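Local structure of fucolectin-related protein (Streptococcus pneumoniae, 2WMF) at residues 185-190 with 207-212; 230-235 with 375-380. The protein probably hydrolyses glycosidic bonds in host blood-group carbohydrate antigens, acting through the catalytic module of a family 98 glycoside hydrolase. All blocks are in the same frame, centred on the assembly; numbering follows the deposited sequence.

Interaction 1. Residues 185-190 with 207-212; sequences WFWETI and LVLATK
Trp187 reaches from the helix to the strand and makes the contact with Leu209 and Ala210 through the far half of its indole. Its CB points toward the strand, and with CG anti to the carbonyl carbon (chi1 -78°) the ring system is carried between backbones whose nearest CA atoms, Trp187 CA and Leu209 CA, are 9.6 Å apart. On the five-membered ring, NE1 gives a weak hydrogen bond to the carbonyl of Asp181. On the benzo ring, CZ2 comes to 3.4 Å from Ala210 O, which lies at the ring edge near its plane, so that the slightly positive C-H rim of the indole faces a carbonyl oxygen. CZ3 and CH2 share one methyl: Leu209 CD2 is 4.0 Å from Trp187 CZ3, approaching obliquely. No hydrogen bond joins the segments; the contact is a buried, mainly apolar one made by a single large ring. Trp179 of the adjacent strand 176-180 meets the indole with planes at about 60°, and Val226 of helix 219-231 also touches it. Trp187 thus fills the layer between strand 207-212, the sixth of the eight parallel strands of the barrel, and helices 184-192 and 219-231 outside it.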
loop_
_atom_site.group_PDB
_atom_site.type_symbol
_atom_site.label_atom_id
_atom_site.label_comp_id
_atom_site.label_asym_id
_atom_site.label_seq_id
_atom_site.Cartn_x
_atom_site.Cartn_y
_atom_site.Cartn_z
ATOM N N TRP A 185 -5.983 -8.738 -16.431
ATOM C CA TRP A 185 -7.131 -9.480 -17.022
ATOM C C TRP A 185 -8.269 -9.586 -15.990
ATOM O O TRP A 185 -9.446 -9.518 -16.352
ATOM C CB TRP A 185 -6.669 -10.878 -17.500
ATOM C CG TRP A 185 -6.391 -11.782 -16.361
ATOM C CD1 TRP A 185 -5.205 -11.892 -15.646
ATOM C CD2 TRP A 185 -7.327 -12.639 -15.703
ATOM N NE1 TRP A 185 -5.382 -12.760 -14.578
ATOM C CE2 TRP A 185 -6.665 -13.234 -14.599
ATOM C CE3 TRP A 185 -8.677 -12.972 -15.933
ATOM C CZ2 TRP A 185 -7.298 -14.135 -13.765
ATOM C CZ3 TRP A 185 -9.308 -13.865 -15.063
ATOM C CH2 TRP A 185 -8.628 -14.399 -13.990
ATOM N N PHE A 186 -7.913 -9.742 -14.712
ATOM C CA PHE A 186 -8.874 -9.977 -13.653
ATOM C C PHE A 186 -9.753 -8.728 -13.471
ATOM O O PHE A 186 -10.980 -8.780 -13.503
ATOM C CB PHE A 186 -8.177 -10.373 -12.330
ATOM C CG PHE A 186 -9.152 -10.625 -11.223
ATOM C CD1 PHE A 186 -9.695 -11.877 -11.027
ATOM C CD2 PHE A 186 -9.596 -9.573 -10.433
ATOM C CE1 PHE A 186 -10.656 -12.123 -10.064
ATOM C CE2 PHE A 186 -10.580 -9.798 -9.435
ATOM C CZ PHE A 186 -11.129 -11.085 -9.274
ATOM N N TRP A 187 -9.111 -7.596 -13.236
ATOM C CA TRP A 187 -9.863 -6.369 -13.045
ATOM C C TRP A 187 -10.623 -5.977 -14.317
ATOM O O TRP A 187 -11.748 -5.402 -14.232
ATOM C CB TRP A 187 -8.957 -5.226 -12.532
ATOM C CG TRP A 187 -8.662 -5.325 -11.083
ATOM C CD1 TRP A 187 -7.443 -5.457 -10.503
ATOM C CD2 TRP A 187 -9.603 -5.236 -9.995
ATOM N NE1 TRP A 187 -7.558 -5.493 -9.136
ATOM C CE2 TRP A 187 -8.876 -5.377 -8.797
ATOM C CE3 TRP A 187 -10.992 -5.082 -9.921
ATOM C CZ2 TRP A 187 -9.486 -5.338 -7.524
ATOM C CZ3 TRP A 187 -11.606 -5.097 -8.669
ATOM C CH2 TRP A 187 -10.853 -5.203 -7.485
ATOM N N GLU A 188 -10.050 -6.244 -15.482
ATOM C CA GLU A 188 -10.778 -6.003 -16.739
ATOM C C GLU A 188 -12.094 -6.818 -16.729
ATOM O O GLU A 188 -13.184 -6.343 -17.101
ATOM C CB GLU A 188 -9.906 -6.362 -17.947
ATOM C CG GLU A 188 -8.837 -5.381 -18.246
ATOM C CD GLU A 188 -7.776 -5.862 -19.223
ATOM O OE1 GLU A 188 -7.916 -6.988 -19.813
ATOM O OE2 GLU A 188 -6.822 -5.075 -19.439
ATOM N N THR A 189 -11.997 -8.045 -16.247
ATOM C CA THR A 189 -13.124 -8.963 -16.261
ATOM C C THR A 189 -14.195 -8.540 -15.273
ATOM O O THR A 189 -15.407 -8.536 -15.596
ATOM C CB THR A 189 -12.625 -10.429 -16.006
ATOM O OG1 THR A 189 -11.754 -10.807 -17.073
ATOM C CG2 THR A 189 -13.773 -11.396 -15.997
ATOM N N ILE A 190 -13.765 -8.110 -14.095
ATOM C CA ILE A 190 -14.742 -7.673 -13.069
ATOM C C ILE A 190 -15.608 -6.523 -13.577
ATOM O O ILE A 190 -16.826 -6.570 -13.431
ATOM C CB ILE A 190 -14.042 -7.276 -11.722
ATOM C CG1 ILE A 190 -13.323 -8.511 -11.155
ATOM C CG2 ILE A 190 -14.995 -6.601 -10.732
ATOM C CD1 ILE A 190 -14.103 -9.734 -11.079
ATOM N N LEU A 207 -17.899 2.170 -2.359
ATOM C CA LEU A 207 -17.017 1.141 -2.929
ATOM C C LEU A 207 -15.549 1.578 -2.822
ATOM O O LEU A 207 -15.216 2.694 -3.166
ATOM C CB LEU A 207 -17.336 0.904 -4.401
ATOM C CG LEU A 207 -16.585 -0.194 -5.174
ATOM C CD1 LEU A 207 -16.709 -1.577 -4.445
ATOM C CD2 LEU A 207 -17.029 -0.253 -6.646
ATOM N N VAL A 208 -14.700 0.659 -2.391
ATOM C CA VAL A 208 -13.247 0.815 -2.450
ATOM C C VAL A 208 -12.692 -0.360 -3.259
ATOM O O VAL A 208 -12.950 -1.523 -2.895
ATOM C CB VAL A 208 -12.599 0.766 -1.066
ATOM C CG1 VAL A 208 -11.088 0.979 -1.208
ATOM C CG2 VAL A 208 -13.283 1.801 -0.109
ATOM N N LEU A 209 -11.980 -0.067 -4.354
ATOM C CA LEU A 209 -11.314 -1.103 -5.149
ATOM C C LEU A 209 -9.813 -0.994 -4.808
ATOM O O LEU A 209 -9.260 0.107 -4.672
ATOM C CB LEU A 209 -11.611 -0.933 -6.639
ATOM C CG LEU A 209 -13.100 -1.108 -7.029
ATOM C CD1 LEU A 209 -13.363 -0.841 -8.544
ATOM C CD2 LEU A 209 -13.627 -2.462 -6.506
ATOM N N ALA A 210 -9.162 -2.130 -4.631
ATOM C CA ALA A 210 -7.798 -2.140 -4.093
ATOM C C ALA A 210 -6.952 -3.279 -4.622
ATOM O O ALA A 210 -7.445 -4.349 -4.944
ATOM C CB ALA A 210 -7.837 -2.150 -2.522
ATOM N N THR A 211 -5.654 -3.030 -4.671
ATOM C CA THR A 211 -4.746 -4.006 -5.199
ATOM C C THR A 211 -4.428 -5.092 -4.148
ATOM O O THR A 211 -4.741 -4.978 -2.966
ATOM C CB THR A 211 -3.411 -3.320 -5.655
ATOM O OG1 THR A 211 -2.682 -2.899 -4.486
ATOM C CG2 THR A 211 -3.672 -2.094 -6.580
ATOM N N LYS A 212 -3.763 -6.134 -4.596
ATOM C CA LYS A 212 -3.222 -7.175 -3.701
ATOM C C LYS A 212 -2.098 -7.926 -4.422
ATOM O O LYS A 212 -2.330 -8.948 -5.095
ATOM C CB LYS A 212 -4.299 -8.155 -3.264
ATOM C CG LYS A 212 -3.800 -9.206 -2.229
ATOM C CD LYS A 212 -4.883 -10.143 -1.693
ATOM C CE LYS A 212 -4.350 -10.894 -0.452
ATOM N NZ LYS A 212 -3.466 -12.023 -0.861
#

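Interaction 2. Residues 230-235 with 375-380; sequences WLSGLC and PVIHEK
Leu231 CG and Ser232 OG both stand anti to the carbonyl carbon, beside the backbone N (chi1 -71° and -61°), which sends Leu231 CD1 to Pro375 and the serine hydroxyl to Ile377. Ile377 CG2 lies anti to the backbone N, and the turn about CB-CG1 (chi2 -58°) brings CD1 up beside it, both meeting the serine oxygen. Leu231 CD1 lies 3.6 Å from Pro375 CG, and Pro375 CB is almost as near to this methyl; leucine and ring meet at a slant, an apolar contact that Val331 and Val332 of helix 328-334 extend around Leu231. Next to it, Ser232 OG sits 3.6 Å from Ile377 CG2 in plain van der Waals contact. The polar needs of this buried hydroxyl are met in other directions: it bonds to the carbonyl of Gly228, one turn back in its helix, and a water donates to Ser232 OG at 2.8 Å. The same water accepts from His378 N at 3.0 Å, making a water bridge between segments that share no direct hydrogen bond. Beyond Ile377, the chain turns so that Lys380 N donates to His378 ND1 at 3.1 Å. Gly233, with positive phi, ends helix 219-231 in a Schellman motif, and this helix terminus packs on edge strand 376-377, joining an outer helix of the (beta/alpha)8 barrel to the small parallel sheet of strands 376-377, 337-340 and 394-396.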
loop_
_atom_site.group_PDB
_atom_site.type_symbol
_atom_site.label_atom_id
_atom_site.label_comp_id
_atom_site.label_asym_id
_atom_site.label_seq_id
_atom_site.Cartn_x
_atom_site.Cartn_y
_atom_site.Cartn_z
ATOM N N TRP A 230 -11.085 4.682 -10.043
ATOM C CA TRP A 230 -11.321 5.821 -9.144
ATOM C C TRP A 230 -11.443 7.085 -10.002
ATOM O O TRP A 230 -12.377 7.858 -9.845
ATOM C CB TRP A 230 -10.154 5.924 -8.160
ATOM C CG TRP A 230 -10.126 7.148 -7.313
ATOM C CD1 TRP A 230 -11.087 7.564 -6.411
ATOM C CD2 TRP A 230 -9.086 8.129 -7.284
ATOM N NE1 TRP A 230 -10.683 8.767 -5.834
ATOM C CE2 TRP A 230 -9.442 9.095 -6.337
ATOM C CE3 TRP A 230 -7.840 8.240 -7.934
ATOM C CZ2 TRP A 230 -8.610 10.176 -6.042
ATOM C CZ3 TRP A 230 -7.036 9.325 -7.650
ATOM C CH2 TRP A 230 -7.414 10.263 -6.707
ATOM N N LEU A 231 -10.492 7.289 -10.920
ATOM C CA LEU A 231 -10.499 8.484 -11.787
ATOM C C LEU A 231 -11.739 8.512 -12.693
ATOM O O LEU A 231 -12.193 9.589 -13.121
ATOM C CB LEU A 231 -9.222 8.519 -12.624
ATOM C CG LEU A 231 -7.958 8.845 -11.833
ATOM C CD1 LEU A 231 -6.597 8.557 -12.563
ATOM C CD2 LEU A 231 -8.002 10.309 -11.335
ATOM N N SER A 232 -12.269 7.326 -13.020
ATOM C CA SER A 232 -13.447 7.177 -13.874
ATOM C C SER A 232 -14.791 7.306 -13.142
ATOM O O SER A 232 -15.847 7.189 -13.773
ATOM C CB SER A 232 -13.395 5.813 -14.583
ATOM O OG SER A 232 -12.248 5.658 -15.423
ATOM N N GLY A 233 -14.730 7.489 -11.824
ATOM C CA GLY A 233 -15.931 7.656 -11.003
ATOM C C GLY A 233 -16.627 6.381 -10.607
ATOM O O GLY A 233 -17.785 6.415 -10.157
ATOM N N LEU A 234 -15.974 5.239 -10.763
ATOM C CA LEU A 234 -16.573 3.944 -10.416
ATOM C C LEU A 234 -16.406 3.537 -8.941
ATOM O O LEU A 234 -17.099 2.656 -8.475
ATOM C CB LEU A 234 -16.012 2.867 -11.347
ATOM C CG LEU A 234 -16.334 3.050 -12.837
ATOM C CD1 LEU A 234 -15.589 2.034 -13.719
ATOM C CD2 LEU A 234 -17.856 2.994 -13.104
ATOM N N CYS A 235 -15.478 4.175 -8.216
ATOM C CA CYS A 235 -15.322 3.966 -6.775
ATOM C C CYS A 235 -14.762 5.284 -6.203
ATOM O O CYS A 235 -13.973 5.985 -6.849
ATOM C CB CYS A 235 -14.402 2.772 -6.482
ATOM S SG CYS A 235 -12.712 2.867 -7.198
ATOM N N PRO A 375 -2.763 6.404 -15.870
ATOM C CA PRO A 375 -4.079 5.753 -15.765
ATOM C C PRO A 375 -4.423 4.870 -16.968
ATOM O O PRO A 375 -4.160 5.250 -18.143
ATOM C CB PRO A 375 -5.051 6.950 -15.681
ATOM C CG PRO A 375 -4.213 8.107 -15.219
ATOM C CD PRO A 375 -2.900 7.876 -15.919
ATOM N N VAL A 376 -4.981 3.696 -16.665
ATOM C CA VAL A 376 -5.625 2.861 -17.649
ATOM C C VAL A 376 -7.116 2.977 -17.425
ATOM O O VAL A 376 -7.591 2.771 -16.302
ATOM C CB VAL A 376 -5.157 1.375 -17.586
ATOM C CG1 VAL A 376 -6.113 0.475 -18.402
ATOM C CG2 VAL A 376 -3.768 1.251 -18.118
ATOM N N ILE A 377 -7.827 3.370 -18.482
ATOM C CA ILE A 377 -9.272 3.512 -18.414
ATOM C C ILE A 377 -9.933 2.271 -19.053
ATOM O O ILE A 377 -9.587 1.846 -20.148
ATOM C CB ILE A 377 -9.755 4.803 -19.126
ATOM C CG1 ILE A 377 -8.953 6.049 -18.665
ATOM C CG2 ILE A 377 -11.300 5.013 -18.871
ATOM C CD1 ILE A 377 -9.021 6.303 -17.142
ATOM N N HIS A 378 -10.920 1.730 -18.359
ATOM C CA HIS A 378 -11.587 0.487 -18.760
ATOM C C HIS A 378 -12.427 0.687 -20.030
ATOM O O HIS A 378 -12.933 1.801 -20.314
ATOM C CB HIS A 378 -12.462 0.035 -17.599
ATOM C CG HIS A 378 -12.963 -1.367 -17.722
ATOM N ND1 HIS A 378 -14.134 -1.683 -18.383
ATOM C CD2 HIS A 378 -12.478 -2.524 -17.209
ATOM C CE1 HIS A 378 -14.331 -2.995 -18.293
ATOM N NE2 HIS A 378 -13.343 -3.526 -17.566
ATOM N N GLU A 379 -12.592 -0.384 -20.804
ATOM C CA GLU A 379 -13.348 -0.332 -22.048
ATOM C C GLU A 379 -14.809 0.104 -21.913
ATOM O O GLU A 379 -15.387 0.582 -22.892
ATOM C CB GLU A 379 -13.308 -1.711 -22.735
ATOM C CG GLU A 379 -14.047 -2.796 -22.010
ATOM C CD GLU A 379 -13.550 -4.183 -22.374
ATOM O OE1 GLU A 379 -14.207 -4.791 -23.260
ATOM O OE2 GLU A 379 -12.552 -4.644 -21.789
ATOM N N LYS A 380 -15.386 -0.085 -20.729
ATOM C CA LYS A 380 -16.797 0.237 -20.491
ATOM C C LYS A 380 -17.042 1.748 -20.340
ATOM O O LYS A 380 -18.203 2.218 -20.387
ATOM C CB LYS A 380 -17.312 -0.536 -19.282
ATOM C CG LYS A 380 -17.532 -2.007 -19.555
ATOM C CD LYS A 380 -18.783 -2.248 -20.457
ATOM C CE LYS A 380 -19.038 -3.708 -20.802
ATOM N NZ LYS A 380 -17.931 -4.295 -21.624
HETATM O O HOH W 1 -11.946 2.869 -15.810
#

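Interactions 1 and 2 lie side by side, their centres 11 Å apart, and are joined by consecutive barrel elements: strand 207-212 leads into helix 219-231, whose end opens interaction 2. A probable hydrogen bond ties them directly, His378 NE2 to Glu188 O at 2.9 Å, so His378 probably also tethers helix 184-192 through its side chain. Two further packing contacts join the segments: Leu207 CD2 is 3.4 Å from Leu234 O, and Leu209 CB is 4.0 Å from Cys235 SG. Lys212, at the end of segment 207-212, pairs with Glu150 toward the C-terminal ends of the barrel strands, where (beta/alpha)8 enzymes carry their active sites, whereas interaction 2 includes edge strand 376-377 of the small parallel sheet.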